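Local coordinates for protein sugar isomerase (Sinorhizobium meliloti, PDB 3QC0) that binds a zinc ion and probably interconverts sugars as a xylose isomerase-like TIM-barrel enzyme, at residues K60-P73 / L95-G109. Residues are numbered along the deposited sequence; the frame is centred on the assembly and turned at random.
Sequences KLTGLCRGGFFPAP and LGADCLVLVAGGLPG
Phe69 lies alongside Val103, both side chains pointing the same way, with ring atom CZ 3.6 Å from Val103 CG1. The carbonyl oxygen of Val103 sits over the centre of one ring face while accepting a hydrogen bond from Phe69 N at 2.8 Å. Phe69 CE2 in turn lies over the rim of one face of the Arg66 guanidinium. With CG between its backbone N and carbonyl carbon (chi1 65°), Arg66 lays CG 3.8 Å from Val103 CG2. An alanine in place of Phe69 is likely to uncover Val103 CG1 and take away the ring carbon that lies over one face of the guanidinium. Next along, Gly105 packs so closely on Phe69 and Pro71 that a side chain would clash, and Pro71 CB meets Pro108 CD at 3.7 Å. Toward the strand starts, the side chains of Leu61 and Leu95 cross obliquely, with Leu61 CD2 3.7 Å from Leu95 CB, and Lys60 NZ bridges to the syn lone pair of Asp98 OD2 at 2.8 Å. Between these ends, Leu64 and Leu100 turn toward helix 75-94, whereas Val101 faces the zinc ligands Glu142 and His204. Parallel strands 60-68 and 100-103, joined through helix 75-94, form a beta-alpha-beta unit of the TIM barrel.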
loop_
_atom_site.group_PDB
_atom_site.type_symbol
_atom_site.label_atom_id
_atom_site.label_comp_id
_atom_site.label_asym_id
_atom_site.label_seq_id
_atom_site.Cartn_x
_atom_site.Cartn_y
_atom_site.Cartn_z
ATOM N N LYS A 60 3.138 -10.168 30.583
ATOM C CA LYS A 60 2.424 -10.706 29.422
ATOM C C LYS A 60 3.248 -10.363 28.187
ATOM O O LYS A 60 3.835 -9.283 28.109
ATOM C CB LYS A 60 1.022 -10.096 29.318
ATOM C CG LYS A 60 0.392 -10.238 27.931
ATOM C CD LYS A 60 -1.023 -9.658 27.868
ATOM C CE LYS A 60 -2.054 -10.536 28.580
ATOM N NZ LYS A 60 -2.056 -11.954 28.142
ATOM N N LEU A 61 3.329 -11.293 27.245
ATOM C CA LEU A 61 3.850 -11.000 25.911
ATOM C C LEU A 61 2.672 -10.971 24.946
ATOM O O LEU A 61 1.998 -11.984 24.746
ATOM C CB LEU A 61 4.869 -12.026 25.450
ATOM C CG LEU A 61 6.329 -11.655 25.727
ATOM C CD1 LEU A 61 6.642 -11.623 27.220
ATOM C CD2 LEU A 61 7.275 -12.578 24.954
ATOM N N THR A 62 2.389 -9.801 24.387
ATOM C CA THR A 62 1.284 -9.715 23.414
ATOM C C THR A 62 1.673 -10.373 22.084
ATOM O O THR A 62 0.800 -10.691 21.263
ATOM C CB THR A 62 0.832 -8.243 23.207
ATOM O OG1 THR A 62 1.978 -7.412 23.002
ATOM C CG2 THR A 62 0.020 -7.766 24.427
ATOM N N GLY A 63 2.975 -10.541 21.869
ATOM C CA GLY A 63 3.506 -11.240 20.721
ATOM C C GLY A 63 4.993 -11.486 20.876
ATOM O O GLY A 63 5.636 -10.862 21.743
ATOM N N LEU A 64 5.524 -12.379 20.047
ATOM C CA LEU A 64 6.964 -12.454 19.778
ATOM C C LEU A 64 7.133 -12.117 18.291
ATOM O O LEU A 64 6.457 -12.703 17.429
ATOM C CB LEU A 64 7.526 -13.844 20.063
ATOM C CG LEU A 64 9.003 -14.069 19.749
ATOM C CD1 LEU A 64 9.934 -13.163 20.613
ATOM C CD2 LEU A 64 9.380 -15.560 19.914
ATOM N N CYS A 65 8.031 -11.179 18.005
ATOM C CA CYS A 65 8.321 -10.779 16.633
ATOM C C CYS A 65 9.662 -11.332 16.172
ATOM O O CYS A 65 10.702 -10.996 16.781
ATOM C CB CYS A 65 8.367 -9.272 16.512
ATOM S SG CYS A 65 6.794 -8.464 16.704
ATOM N N ARG A 66 9.737 -12.146 15.119
ATOM C CA ARG A 66 8.624 -12.666 14.329
ATOM C C ARG A 66 9.078 -13.924 13.631
ATOM O O ARG A 66 10.269 -14.148 13.398
ATOM C CB ARG A 66 8.137 -11.628 13.265
ATOM C CG ARG A 66 9.118 -11.263 12.150
ATOM C CD ARG A 66 10.202 -10.371 12.563
ATOM N NE ARG A 66 10.837 -9.644 11.452
ATOM C CZ ARG A 66 12.081 -9.718 11.036
ATOM N NH1 ARG A 66 13.023 -10.474 11.632
ATOM N NH2 ARG A 66 12.415 -8.930 10.002
ATOM N N GLY A 67 8.100 -14.732 13.230
ATOM C CA GLY A 67 8.311 -15.786 12.260
ATOM C C GLY A 67 7.865 -15.296 10.885
ATOM O O GLY A 67 7.703 -14.087 10.664
ATOM N N GLY A 68 7.717 -16.245 9.985
ATOM C CA GLY A 68 7.315 -16.002 8.606
ATOM C C GLY A 68 8.438 -16.266 7.634
ATOM O O GLY A 68 9.178 -17.220 7.746
ATOM N N PHE A 69 8.565 -15.349 6.670
ATOM C CA PHE A 69 9.573 -15.413 5.619
ATOM C C PHE A 69 9.623 -16.751 4.931
ATOM O O PHE A 69 10.666 -17.379 4.807
ATOM C CB PHE A 69 10.927 -14.935 6.196
ATOM C CG PHE A 69 10.832 -13.540 6.700
ATOM C CD1 PHE A 69 10.812 -12.492 5.805
ATOM C CD2 PHE A 69 10.677 -13.276 8.053
ATOM C CE1 PHE A 69 10.643 -11.156 6.250
ATOM C CE2 PHE A 69 10.505 -11.967 8.492
ATOM C CZ PHE A 69 10.485 -10.926 7.595
ATOM N N PHE A 70 8.451 -17.156 4.413
ATOM C CA PHE A 70 8.302 -18.473 3.813
ATOM C C PHE A 70 8.768 -18.668 2.369
ATOM O O PHE A 70 9.353 -19.696 2.058
ATOM C CB PHE A 70 6.837 -18.930 3.926
ATOM C CG PHE A 70 6.366 -19.081 5.339
ATOM C CD1 PHE A 70 6.765 -20.176 6.082
ATOM C CD2 PHE A 70 5.472 -18.187 5.901
ATOM C CE1 PHE A 70 6.330 -20.332 7.359
ATOM C CE2 PHE A 70 5.018 -18.361 7.187
ATOM C CZ PHE A 70 5.467 -19.446 7.916
ATOM N N PRO A 71 8.502 -17.703 1.460
ATOM C CA PRO A 71 8.850 -18.042 0.064
ATOM C C PRO A 71 10.346 -18.132 -0.162
ATOM O O PRO A 71 11.121 -17.363 0.438
ATOM C CB PRO A 71 8.198 -16.908 -0.752
ATOM C CG PRO A 71 7.121 -16.348 0.138
ATOM C CD PRO A 71 7.701 -16.479 1.538
ATOM N N ALA A 72 10.745 -19.083 -0.993
ATOM C CA ALA A 72 12.144 -19.263 -1.386
ATOM C C ALA A 72 12.142 -19.994 -2.703
ATOM O O ALA A 72 11.152 -20.683 -3.041
ATOM C CB ALA A 72 12.971 -20.026 -0.288
ATOM N N PRO A 73 13.226 -19.851 -3.473
ATOM C CA PRO A 73 13.256 -20.414 -4.811
ATOM C C PRO A 73 13.335 -21.925 -4.886
ATOM O O PRO A 73 13.149 -22.477 -5.972
ATOM C CB PRO A 73 14.533 -19.826 -5.425
ATOM C CG PRO A 73 15.050 -18.855 -4.509
ATOM C CD PRO A 73 14.401 -19.035 -3.173
ATOM N N LEU A 95 8.658 -18.185 26.430
ATOM C CA LEU A 95 8.340 -16.877 26.958
ATOM C C LEU A 95 6.852 -16.674 27.312
ATOM O O LEU A 95 6.462 -15.594 27.757
ATOM C CB LEU A 95 8.817 -15.799 25.993
ATOM C CG LEU A 95 10.300 -15.825 25.627
ATOM C CD1 LEU A 95 10.596 -14.797 24.516
ATOM C CD2 LEU A 95 11.163 -15.590 26.898
ATOM N N GLY A 96 6.017 -17.684 27.069
ATOM C CA GLY A 96 4.584 -17.582 27.291
ATOM C C GLY A 96 3.876 -16.563 26.413
ATOM O O GLY A 96 2.866 -16.003 26.812
ATOM N N ALA A 97 4.419 -16.345 25.222
ATOM C CA ALA A 97 3.831 -15.348 24.312
ATOM C C ALA A 97 2.376 -15.676 23.902
ATOM O O ALA A 97 2.033 -16.827 23.614
ATOM C CB ALA A 97 4.695 -15.170 23.049
ATOM N N ASP A 98 1.535 -14.646 23.852
ATOM C CA ASP A 98 0.149 -14.823 23.457
ATOM C C ASP A 98 0.012 -15.239 21.980
ATOM O O ASP A 98 -0.989 -15.836 21.590
ATOM C CB ASP A 98 -0.633 -13.534 23.681
ATOM C CG ASP A 98 -0.867 -13.236 25.159
ATOM O OD1 ASP A 98 -0.559 -14.102 26.007
ATOM O OD2 ASP A 98 -1.388 -12.142 25.467
ATOM N N CYS A 99 0.999 -14.875 21.163
ATOM C CA CYS A 99 1.066 -15.361 19.802
ATOM C C CYS A 99 2.476 -15.191 19.279
ATOM O O CYS A 99 3.291 -14.429 19.865
ATOM C CB CYS A 99 0.076 -14.613 18.844
ATOM S SG CYS A 99 0.438 -12.867 18.610
ATOM N N LEU A 100 2.751 -15.895 18.172
ATOM C CA LEU A 100 3.930 -15.643 17.342
ATOM C C LEU A 100 3.448 -14.875 16.121
ATOM O O LEU A 100 2.602 -15.381 15.384
ATOM C CB LEU A 100 4.547 -16.959 16.894
ATOM C CG LEU A 100 5.742 -16.829 15.945
ATOM C CD1 LEU A 100 6.911 -16.084 16.557
ATOM C CD2 LEU A 100 6.180 -18.182 15.353
ATOM N N VAL A 101 3.974 -13.675 15.947
ATOM C CA VAL A 101 3.623 -12.857 14.796
ATOM C C VAL A 101 4.337 -13.389 13.550
ATOM O O VAL A 101 5.511 -13.711 13.610
ATOM C CB VAL A 101 3.984 -11.382 15.064
ATOM C CG1 VAL A 101 3.748 -10.530 13.819
ATOM C CG2 VAL A 101 3.158 -10.834 16.253
ATOM N N LEU A 102 3.617 -13.489 12.427
ATOM C CA LEU A 102 4.176 -13.990 11.197
ATOM C C LEU A 102 4.178 -12.879 10.140
ATOM O O LEU A 102 3.111 -12.362 9.763
ATOM C CB LEU A 102 3.422 -15.202 10.626
ATOM C CG LEU A 102 3.277 -16.423 11.559
ATOM C CD1 LEU A 102 2.453 -17.494 10.799
ATOM C CD2 LEU A 102 4.637 -16.954 11.999
ATOM N N VAL A 103 5.371 -12.534 9.694
ATOM C CA VAL A 103 5.612 -11.596 8.595
ATOM C C VAL A 103 5.955 -12.449 7.390
ATOM O O VAL A 103 6.967 -13.134 7.387
ATOM C CB VAL A 103 6.739 -10.629 8.961
ATOM C CG1 VAL A 103 7.093 -9.738 7.762
ATOM C CG2 VAL A 103 6.345 -9.734 10.131
ATOM N N ALA A 104 5.060 -12.485 6.387
ATOM C CA ALA A 104 4.958 -13.614 5.446
ATOM C C ALA A 104 6.194 -13.907 4.608
ATOM O O ALA A 104 6.389 -15.040 4.178
ATOM C CB ALA A 104 3.746 -13.429 4.481
ATOM N N GLY A 105 6.969 -12.871 4.297
ATOM C CA GLY A 105 8.024 -12.950 3.300
ATOM C C GLY A 105 7.536 -12.424 1.977
ATOM O O GLY A 105 6.364 -12.548 1.645
ATOM N N GLY A 106 8.455 -11.840 1.227
ATOM C CA GLY A 106 8.184 -11.351 -0.125
ATOM C C GLY A 106 8.401 -12.418 -1.199
ATOM O O GLY A 106 8.445 -13.633 -0.934
ATOM N N LEU A 107 8.541 -11.958 -2.426
ATOM C CA LEU A 107 8.809 -12.831 -3.550
ATOM C C LEU A 107 10.136 -13.565 -3.343
ATOM O O LEU A 107 11.104 -12.958 -2.862
ATOM C CB LEU A 107 8.878 -12.001 -4.847
ATOM C CG LEU A 107 7.526 -11.495 -5.324
ATOM C CD1 LEU A 107 7.771 -10.244 -6.221
ATOM C CD2 LEU A 107 6.761 -12.561 -6.101
ATOM N N PRO A 108 10.212 -14.828 -3.783
ATOM C CA PRO A 108 11.494 -15.496 -3.889
ATOM C C PRO A 108 12.395 -14.726 -4.817
ATOM O O PRO A 108 11.901 -14.099 -5.794
ATOM C CB PRO A 108 11.146 -16.858 -4.505
ATOM C CG PRO A 108 9.756 -17.048 -4.304
ATOM C CD PRO A 108 9.094 -15.693 -4.173
ATOM N N GLY A 109 13.693 -14.708 -4.564
ATOM C CA GLY A 109 14.568 -13.923 -5.441
ATOM C C GLY A 109 14.417 -14.248 -6.923
ATOM O O GLY A 109 14.373 -15.423 -7.301
HETATM O O HOH W 1 1.713 -13.679 27.696
#